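Side-chain contacts in putative acetyltransferase (PDB 4E2A), which probably transfers an acyl group, most likely acetyl from acetyl-CoA, to an acceptor substrate: residues L109-G114 and E148-R153; L142-F147 and A178-E183; L164-W167 and K172-L175. All coordinates share one frame; numbering follows the deposited sequence.

Contact 1: residues L109-G114 and E148-R153; sequences LKVNWG and EFALER
Leu109 and Ala150 meet where helix 142-157 lies over strand 104-113, and everything that touches between the two segments is hydrocarbon. Both methyls of the leucine straddle the alanine: CD2 of Leu109 stands 3.9 Å from CB of Ala150, and CD1 of Leu109 is 4.0 Å from the same atom. Two residues along the strand, Val111 adds a looser touch, its CG1 lying 4.4 Å from CB of Ala150.

The one aromatic in the contact is used by its edge. CD2 of Leu109 comes in near the plane of the Phe149 ring, 3.9 Å from CD2 of that ring. Phe149 leaves the helix flank, and with CG anti to the backbone N (chi1 174°) its ring still swings in to the strand. There it also makes an edge-to-face pair with Tyr97 of the adjoining strand 94-101.

The axes of strand segment 109-113 and helix segment 148-153 run 21° from parallel and approach to 10.0 Å. The small alanine lets Val111 and Ala150 come within 7.6 Å of each other, CA to CA. Helix and sheet of this GNAT fold are therefore held here by dispersion and the hydrophobic effect, with Leu109, Val111 and Ala150 buried and the Phe149 ring at the margin.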
loop_
_atom_site.group_PDB
_atom_site.type_symbol
_atom_site.label_atom_id
_atom_site.label_comp_id
_atom_site.label_asym_id
_atom_site.label_seq_id
_atom_site.Cartn_x
_atom_site.Cartn_y
_atom_site.Cartn_z
ATOM N N LEU B 109 16.311 1.753 -14.035
ATOM C CA LEU B 109 16.014 0.449 -13.498
ATOM C C LEU B 109 16.368 0.467 -12.011
ATOM O O LEU B 109 17.471 0.863 -11.658
ATOM C CB LEU B 109 16.842 -0.632 -14.228
ATOM C CG LEU B 109 16.981 -1.956 -13.462
ATOM C CD1 LEU B 109 15.634 -2.678 -13.368
ATOM C CD2 LEU B 109 18.108 -2.878 -14.037
ATOM N N LYS B 110 15.434 0.087 -11.136
ATOM C CA LYS B 110 15.824 -0.060 -9.722
ATOM C C LYS B 110 15.627 -1.484 -9.238
ATOM O O LYS B 110 14.543 -2.070 -9.409
ATOM C CB LYS B 110 15.104 0.947 -8.802
ATOM C CG LYS B 110 15.479 0.841 -7.312
ATOM C CD LYS B 110 14.698 1.869 -6.466
ATOM C CE LYS B 110 15.253 1.947 -5.030
ATOM N NZ LYS B 110 14.635 0.964 -4.073
ATOM N N VAL B 111 16.679 -2.050 -8.642
ATOM C CA VAL B 111 16.600 -3.408 -8.080
ATOM C C VAL B 111 16.920 -3.443 -6.575
ATOM O O VAL B 111 17.683 -2.632 -6.093
ATOM C CB VAL B 111 17.482 -4.416 -8.868
ATOM C CG1 VAL B 111 16.890 -4.625 -10.282
ATOM C CG2 VAL B 111 18.908 -3.926 -8.947
ATOM N N ASN B 112 16.302 -4.365 -5.837
ATOM C CA ASN B 112 16.501 -4.455 -4.396
ATOM C C ASN B 112 16.796 -5.873 -3.920
ATOM O O ASN B 112 16.358 -6.850 -4.532
ATOM C CB ASN B 112 15.263 -3.984 -3.620
ATOM C CG ASN B 112 14.709 -2.663 -4.102
ATOM O OD1 ASN B 112 13.498 -2.532 -4.284
ATOM N ND2 ASN B 112 15.567 -1.674 -4.267
ATOM N N TRP B 113 17.519 -5.974 -2.810
ATOM C CA TRP B 113 17.639 -7.232 -2.084
ATOM C C TRP B 113 17.816 -6.944 -0.583
ATOM O O TRP B 113 17.876 -5.777 -0.187
ATOM C CB TRP B 113 18.788 -8.075 -2.634
ATOM C CG TRP B 113 20.141 -7.457 -2.479
ATOM C CD1 TRP B 113 21.024 -7.671 -1.456
ATOM C CD2 TRP B 113 20.781 -6.544 -3.380
ATOM N NE1 TRP B 113 22.178 -6.941 -1.667
ATOM C CE2 TRP B 113 22.053 -6.244 -2.843
ATOM C CE3 TRP B 113 20.407 -5.946 -4.591
ATOM C CZ2 TRP B 113 22.942 -5.361 -3.464
ATOM C CZ3 TRP B 113 21.293 -5.075 -5.207
ATOM C CH2 TRP B 113 22.546 -4.791 -4.642
ATOM N N GLY B 114 17.897 -7.988 0.242
ATOM C CA GLY B 114 18.009 -7.802 1.688
ATOM C C GLY B 114 16.828 -7.038 2.267
ATOM O O GLY B 114 15.669 -7.268 1.887
ATOM N N GLU B 148 16.235 -7.740 -19.358
ATOM C CA GLU B 148 17.170 -8.847 -19.465
ATOM C C GLU B 148 18.466 -8.616 -18.673
ATOM O O GLU B 148 19.031 -9.557 -18.102
ATOM C CB GLU B 148 17.434 -9.176 -20.946
ATOM C CG GLU B 148 16.135 -9.497 -21.679
ATOM C CD GLU B 148 16.314 -10.347 -22.930
ATOM O OE1 GLU B 148 17.456 -10.452 -23.407
ATOM O OE2 GLU B 148 15.303 -10.917 -23.411
ATOM N N PHE B 149 18.927 -7.367 -18.627
ATOM C CA PHE B 149 20.059 -7.005 -17.779
ATOM C C PHE B 149 19.706 -7.230 -16.301
ATOM O O PHE B 149 20.536 -7.717 -15.520
ATOM C CB PHE B 149 20.480 -5.545 -18.035
ATOM C CG PHE B 149 21.556 -5.035 -17.107
ATOM C CD1 PHE B 149 22.908 -5.143 -17.454
ATOM C CD2 PHE B 149 21.222 -4.421 -15.894
ATOM C CE1 PHE B 149 23.916 -4.674 -16.597
ATOM C CE2 PHE B 149 22.214 -3.935 -15.039
ATOM C CZ PHE B 149 23.572 -4.066 -15.391
ATOM N N ALA B 150 18.487 -6.852 -15.914
ATOM C CA ALA B 150 18.036 -7.070 -14.534
ATOM C C ALA B 150 18.053 -8.547 -14.145
ATOM O O ALA B 150 18.502 -8.880 -13.043
ATOM C CB ALA B 150 16.636 -6.480 -14.297
ATOM N N LEU B 151 17.567 -9.417 -15.034
ATOM C CA LEU B 151 17.585 -10.876 -14.792
ATOM C C LEU B 151 19.001 -11.441 -14.669
ATOM O O LEU B 151 19.255 -12.358 -13.871
ATOM C CB LEU B 151 16.854 -11.624 -15.911
ATOM C CG LEU B 151 15.385 -11.258 -16.096
ATOM C CD1 LEU B 151 14.792 -12.042 -17.252
ATOM C CD2 LEU B 151 14.603 -11.497 -14.793
ATOM N N GLU B 152 19.924 -10.916 -15.470
ATOM C CA GLU B 152 21.318 -11.349 -15.366
ATOM C C GLU B 152 21.978 -10.870 -14.059
ATOM O O GLU B 152 22.710 -11.623 -13.414
ATOM C CB GLU B 152 22.120 -10.928 -16.597
ATOM C CG GLU B 152 23.559 -11.409 -16.569
ATOM C CD GLU B 152 23.693 -12.925 -16.392
ATOM O OE1 GLU B 152 22.751 -13.671 -16.747
ATOM O OE2 GLU B 152 24.757 -13.367 -15.898
ATOM N N ARG B 153 21.696 -9.635 -13.642
ATOM C CA ARG B 153 22.153 -9.187 -12.326
ATOM C C ARG B 153 21.656 -10.119 -11.225
ATOM O O ARG B 153 22.392 -10.471 -10.293
ATOM C CB ARG B 153 21.714 -7.741 -12.038
ATOM C CG ARG B 153 22.485 -6.696 -12.817
ATOM C CD ARG B 153 23.981 -6.775 -12.529
ATOM N NE ARG B 153 24.304 -6.504 -11.125
ATOM C CZ ARG B 153 25.543 -6.538 -10.630
ATOM N NH1 ARG B 153 26.572 -6.846 -11.419
ATOM N NH2 ARG B 153 25.760 -6.273 -9.344
#

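Contact 2: residues L142-F147 and A178-E183; sequences LGKQLF and AKYGFE
Phe147 pushes the edge of its ring at the face of Tyr180 in a T-shaped pair, centroids 5.3 Å apart and planes at 67°. CE2 of Phe147 lies over the tyrosine ring, displaced toward its rim, 3.8 Å from CD2 of Tyr180. A neighbouring atom of the same edge serves a second ring: CZ of Phe147 is 3.8 Å from CE1 of Phe182. The chi1 of Phe147, -172°, swings its ring away from its own N and out from helix 142-157 to both aromatics, while Leu164 of strand 161-167 packs against it and against Phe182.

Between the two rings the chain turns at Gly181, where a Schellman motif closes helix 171-179. The glycine takes a positive phi, and its N bonds back to O of Ala178.

Toward solvent the contact thins to a single lysine. Lys144 is extended and crosses the tyrosine at about a right angle, so that its aliphatic stem passes the hydroxyl, CG of Lys144 being 3.7 Å from OH of Tyr180. The hydroxyl's hydrogen bond goes to OE2 of Glu148, one turn along the helix from Lys144. Tyr180 thus has two roles, giving an aromatic face to the buried side and a hydroxyl to the helix surface, and its bond to Glu148 should help fix the ring that Phe147 packs against.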
loop_
_atom_site.group_PDB
_atom_site.type_symbol
_atom_site.label_atom_id
_atom_site.label_comp_id
_atom_site.label_asym_id
_atom_site.label_seq_id
_atom_site.Cartn_x
_atom_site.Cartn_y
_atom_site.Cartn_z
ATOM N N LEU B 142 14.772 -1.060 -25.958
ATOM C CA LEU B 142 15.576 -0.762 -24.772
ATOM C C LEU B 142 14.958 -1.355 -23.501
ATOM O O LEU B 142 15.675 -1.739 -22.586
ATOM C CB LEU B 142 15.793 0.730 -24.611
ATOM C CG LEU B 142 16.535 1.446 -25.747
ATOM C CD1 LEU B 142 16.464 2.939 -25.506
ATOM C CD2 LEU B 142 17.995 0.982 -25.889
ATOM N N GLY B 143 13.631 -1.439 -23.445
ATOM C CA GLY B 143 12.970 -1.995 -22.263
ATOM C C GLY B 143 13.343 -3.466 -22.041
ATOM O O GLY B 143 13.711 -3.896 -20.940
ATOM N N LYS B 144 13.228 -4.242 -23.107
ATOM C CA LYS B 144 13.606 -5.643 -23.089
ATOM C C LYS B 144 15.060 -5.792 -22.676
ATOM O O LYS B 144 15.396 -6.625 -21.835
ATOM C CB LYS B 144 13.380 -6.267 -24.469
ATOM C CG LYS B 144 13.889 -7.670 -24.605
ATOM C CD LYS B 144 13.401 -8.316 -25.888
ATOM C CE LYS B 144 14.109 -9.641 -26.146
ATOM N NZ LYS B 144 13.640 -10.278 -27.415
ATOM N N GLN B 145 15.930 -4.972 -23.254
ATOM C CA GLN B 145 17.349 -5.064 -22.937
ATOM C C GLN B 145 17.612 -4.764 -21.458
ATOM O O GLN B 145 18.415 -5.427 -20.822
ATOM C CB GLN B 145 18.156 -4.103 -23.809
ATOM C CG GLN B 145 19.646 -4.353 -23.784
ATOM C CD GLN B 145 20.383 -3.512 -24.806
ATOM O OE1 GLN B 145 19.778 -2.993 -25.752
ATOM N NE2 GLN B 145 21.693 -3.358 -24.615
ATOM N N LEU B 146 16.930 -3.764 -20.911
ATOM C CA LEU B 146 17.118 -3.426 -19.499
ATOM C C LEU B 146 16.517 -4.517 -18.575
ATOM O O LEU B 146 17.102 -4.837 -17.555
ATOM C CB LEU B 146 16.559 -2.037 -19.193
ATOM C CG LEU B 146 16.851 -1.374 -17.840
ATOM C CD1 LEU B 146 18.312 -1.448 -17.422
ATOM C CD2 LEU B 146 16.373 0.104 -17.865
ATOM N N PHE B 147 15.376 -5.095 -18.950
ATOM C CA PHE B 147 14.787 -6.184 -18.174
ATOM C C PHE B 147 15.685 -7.415 -18.190
ATOM O O PHE B 147 15.902 -8.043 -17.153
ATOM C CB PHE B 147 13.373 -6.531 -18.646
ATOM C CG PHE B 147 12.644 -7.519 -17.744
ATOM C CD1 PHE B 147 12.135 -7.123 -16.509
ATOM C CD2 PHE B 147 12.452 -8.831 -18.143
ATOM C CE1 PHE B 147 11.458 -8.024 -15.684
ATOM C CE2 PHE B 147 11.767 -9.745 -17.330
ATOM C CZ PHE B 147 11.263 -9.341 -16.101
ATOM N N ALA B 178 5.580 -14.432 -17.946
ATOM C CA ALA B 178 5.504 -15.886 -17.936
ATOM C C ALA B 178 6.518 -16.466 -18.932
ATOM O O ALA B 178 7.009 -17.578 -18.754
ATOM C CB ALA B 178 4.093 -16.356 -18.255
ATOM N N LYS B 179 6.861 -15.696 -19.954
ATOM C CA LYS B 179 7.763 -16.214 -20.983
ATOM C C LYS B 179 9.201 -16.276 -20.493
ATOM O O LYS B 179 10.012 -17.080 -20.988
ATOM C CB LYS B 179 7.661 -15.411 -22.279
ATOM C CG LYS B 179 6.456 -15.783 -23.104
ATOM C CD LYS B 179 6.522 -15.161 -24.489
ATOM C CE LYS B 179 7.745 -15.664 -25.249
ATOM N NZ LYS B 179 7.903 -14.984 -26.560
ATOM N N TYR B 180 9.515 -15.424 -19.524
ATOM C CA TYR B 180 10.826 -15.448 -18.893
ATOM C C TYR B 180 10.884 -16.456 -17.755
ATOM O O TYR B 180 11.919 -16.614 -17.112
ATOM C CB TYR B 180 11.214 -14.056 -18.388
ATOM C CG TYR B 180 11.663 -13.125 -19.493
ATOM C CD1 TYR B 180 12.953 -13.202 -20.005
ATOM C CD2 TYR B 180 10.789 -12.188 -20.036
ATOM C CE1 TYR B 180 13.371 -12.363 -21.013
ATOM C CE2 TYR B 180 11.193 -11.340 -21.046
ATOM C CZ TYR B 180 12.483 -11.431 -21.526
ATOM O OH TYR B 180 12.878 -10.592 -22.533
ATOM N N GLY B 181 9.779 -17.144 -17.502
ATOM C CA GLY B 181 9.757 -18.143 -16.445
ATOM C C GLY B 181 9.226 -17.679 -15.087
ATOM O O GLY B 181 9.442 -18.362 -14.080
ATOM N N PHE B 182 8.542 -16.533 -15.038
ATOM C CA PHE B 182 7.954 -16.074 -13.772
ATOM C C PHE B 182 6.627 -16.809 -13.519
ATOM O O PHE B 182 5.909 -17.142 -14.465
ATOM C CB PHE B 182 7.723 -14.550 -13.755
ATOM C CG PHE B 182 8.981 -13.731 -13.561
ATOM C CD1 PHE B 182 9.843 -13.479 -14.624
ATOM C CD2 PHE B 182 9.301 -13.222 -12.318
ATOM C CE1 PHE B 182 11.019 -12.714 -14.438
ATOM C CE2 PHE B 182 10.458 -12.453 -12.124
ATOM C CZ PHE B 182 11.315 -12.202 -13.194
ATOM N N GLU B 183 6.309 -17.041 -12.245
ATOM C CA GLU B 183 5.091 -17.750 -11.837
ATOM C C GLU B 183 4.513 -17.093 -10.591
ATOM O O GLU B 183 5.254 -16.619 -9.729
ATOM C CB GLU B 183 5.395 -19.210 -11.489
ATOM C CG GLU B 183 6.210 -19.985 -12.506
ATOM C CD GLU B 183 6.742 -21.307 -11.931
ATOM O OE1 GLU B 183 6.495 -21.589 -10.730
ATOM O OE2 GLU B 183 7.408 -22.063 -12.674
#

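Contact 3: residues L164-W167 and K172-L175; sequences LGVW and KAQL
Strand 161-167 ends at Trp167 and the chain soon turns into helix 171-179, so the two segments are only a few residues apart in sequence. Their backbones come nearest at Val166 and Gln174, 7.1 Å between CA atoms. Val166 points its side chain at the helix and divides it between two residues. CG2 of Val166 faces the methyl of Ala173, 4.0 Å from its CB, while CG1 of Val166 lies 4.1 Å from CG of Gln174. CG1 sits between the backbone N and the carbonyl carbon (chi1 63°), which leaves CG2 anti to the N and both methyls turned to the helix.

This is a beta-alpha unit of the GNAT fold, the helix packing back on the strand that leads into it; strand 195-205 lies beside that strand in the sheet, and its Leu202 also packs on Val166.

Gln174 starts from the side of the helix, and its extended chain carries the amide across Val166 at about a right angle to the end of the strand. There NE2 of Gln174 makes a weak hydrogen bond to O of Trp167, 3.3 Å long and bent to 143° at the hydrogen. The same amide nitrogen gives a second weak bond to O of Glu168. The indole of Trp167 leads away from the helix: its NE1 bonds to OD1 of Asp197, and the residue packs on Gly193 of the second subunit.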
loop_
_atom_site.group_PDB
_atom_site.type_symbol
_atom_site.label_atom_id
_atom_site.label_comp_id
_atom_site.label_asym_id
_atom_site.label_seq_id
_atom_site.Cartn_x
_atom_site.Cartn_y
_atom_site.Cartn_z
ATOM N N LEU B 164 8.724 -9.890 -8.878
ATOM C CA LEU B 164 8.160 -8.586 -9.159
ATOM C C LEU B 164 6.648 -8.644 -8.944
ATOM O O LEU B 164 6.072 -9.721 -8.839
ATOM C CB LEU B 164 8.517 -8.146 -10.584
ATOM C CG LEU B 164 8.251 -9.141 -11.720
ATOM C CD1 LEU B 164 6.792 -9.083 -12.077
ATOM C CD2 LEU B 164 9.097 -8.784 -12.942
ATOM N N GLY B 165 6.020 -7.480 -8.841
ATOM C CA GLY B 165 4.583 -7.407 -8.682
ATOM C C GLY B 165 3.925 -6.977 -9.970
ATOM O O GLY B 165 4.475 -6.171 -10.707
ATOM N N VAL B 166 2.744 -7.522 -10.247
ATOM C CA VAL B 166 1.988 -7.129 -11.427
ATOM C C VAL B 166 0.504 -7.029 -11.072
ATOM O O VAL B 166 -0.013 -7.823 -10.288
ATOM C CB VAL B 166 2.180 -8.128 -12.602
ATOM C CG1 VAL B 166 1.639 -9.505 -12.225
ATOM C CG2 VAL B 166 1.500 -7.613 -13.870
ATOM N N TRP B 167 -0.166 -6.040 -11.653
ATOM C CA TRP B 167 -1.584 -5.801 -11.417
ATOM C C TRP B 167 -2.423 -6.959 -11.961
ATOM O O TRP B 167 -2.270 -7.352 -13.118
ATOM C CB TRP B 167 -1.995 -4.497 -12.104
ATOM C CG TRP B 167 -3.413 -4.086 -11.841
ATOM C CD1 TRP B 167 -4.192 -4.449 -10.774
ATOM C CD2 TRP B 167 -4.228 -3.246 -12.667
ATOM N NE1 TRP B 167 -5.433 -3.873 -10.880
ATOM C CE2 TRP B 167 -5.487 -3.137 -12.046
ATOM C CE3 TRP B 167 -4.024 -2.578 -13.887
ATOM C CZ2 TRP B 167 -6.529 -2.388 -12.581
ATOM C CZ3 TRP B 167 -5.049 -1.831 -14.419
ATOM C CH2 TRP B 167 -6.290 -1.739 -13.767
ATOM N N LYS B 172 -1.409 -8.501 -20.332
ATOM C CA LYS B 172 -0.350 -8.483 -21.332
ATOM C C LYS B 172 0.992 -8.658 -20.626
ATOM O O LYS B 172 1.812 -9.502 -21.017
ATOM C CB LYS B 172 -0.371 -7.193 -22.150
ATOM C CG LYS B 172 0.716 -7.128 -23.208
ATOM C CD LYS B 172 0.869 -5.717 -23.754
ATOM C CE LYS B 172 2.049 -5.617 -24.713
ATOM N NZ LYS B 172 2.244 -4.224 -25.211
ATOM N N ALA B 173 1.198 -7.869 -19.572
ATOM C CA ALA B 173 2.419 -7.956 -18.783
ATOM C C ALA B 173 2.574 -9.347 -18.177
ATOM O O ALA B 173 3.682 -9.898 -18.147
ATOM C CB ALA B 173 2.433 -6.883 -17.688
ATOM N N GLN B 174 1.476 -9.923 -17.726
ATOM C CA GLN B 174 1.522 -11.239 -17.155
ATOM C C GLN B 174 2.111 -12.220 -18.116
ATOM O O GLN B 174 2.987 -12.974 -17.781
ATOM C CB GLN B 174 0.138 -11.690 -16.709
ATOM C CG GLN B 174 -0.338 -11.046 -15.435
ATOM C CD GLN B 174 -1.790 -11.296 -15.168
ATOM O OE1 GLN B 174 -2.328 -12.275 -15.594
ATOM N NE2 GLN B 174 -2.424 -10.398 -14.468
ATOM N N LEU B 175 1.646 -12.153 -19.340
ATOM C CA LEU B 175 2.014 -13.077 -20.382
ATOM C C LEU B 175 3.475 -12.961 -20.732
ATOM O O LEU B 175 4.165 -13.925 -20.924
ATOM C CB LEU B 175 1.113 -12.818 -21.594
ATOM C CG LEU B 175 -0.333 -13.274 -21.468
ATOM C CD1 LEU B 175 -1.103 -13.115 -22.763
ATOM C CD2 LEU B 175 -0.433 -14.690 -20.973
#

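In the fold
The three contacts form a connected row beside the mixed sheet of this GNAT fold, contact 2 between contacts 1 and 3. Contacts 1 and 2 share helix 142-157, with centres 11 Å apart, and their segments alternate along the chain; Leu109 of one packs on Leu146 of the other. Contact 3 uses helix 171-179 and contact 2 the turn that ends it; their centres are 10 Å apart, and in sequence contact 3 falls wholly between the segments of contact 2. Contacts 1 and 3 do not touch, their nearest atoms being about 6 Å apart. Helix 142-157 thus packs on strand 104-113 and helix 171-179 on strand 161-167, and the aromatic cluster of contact 2 joins the two helices.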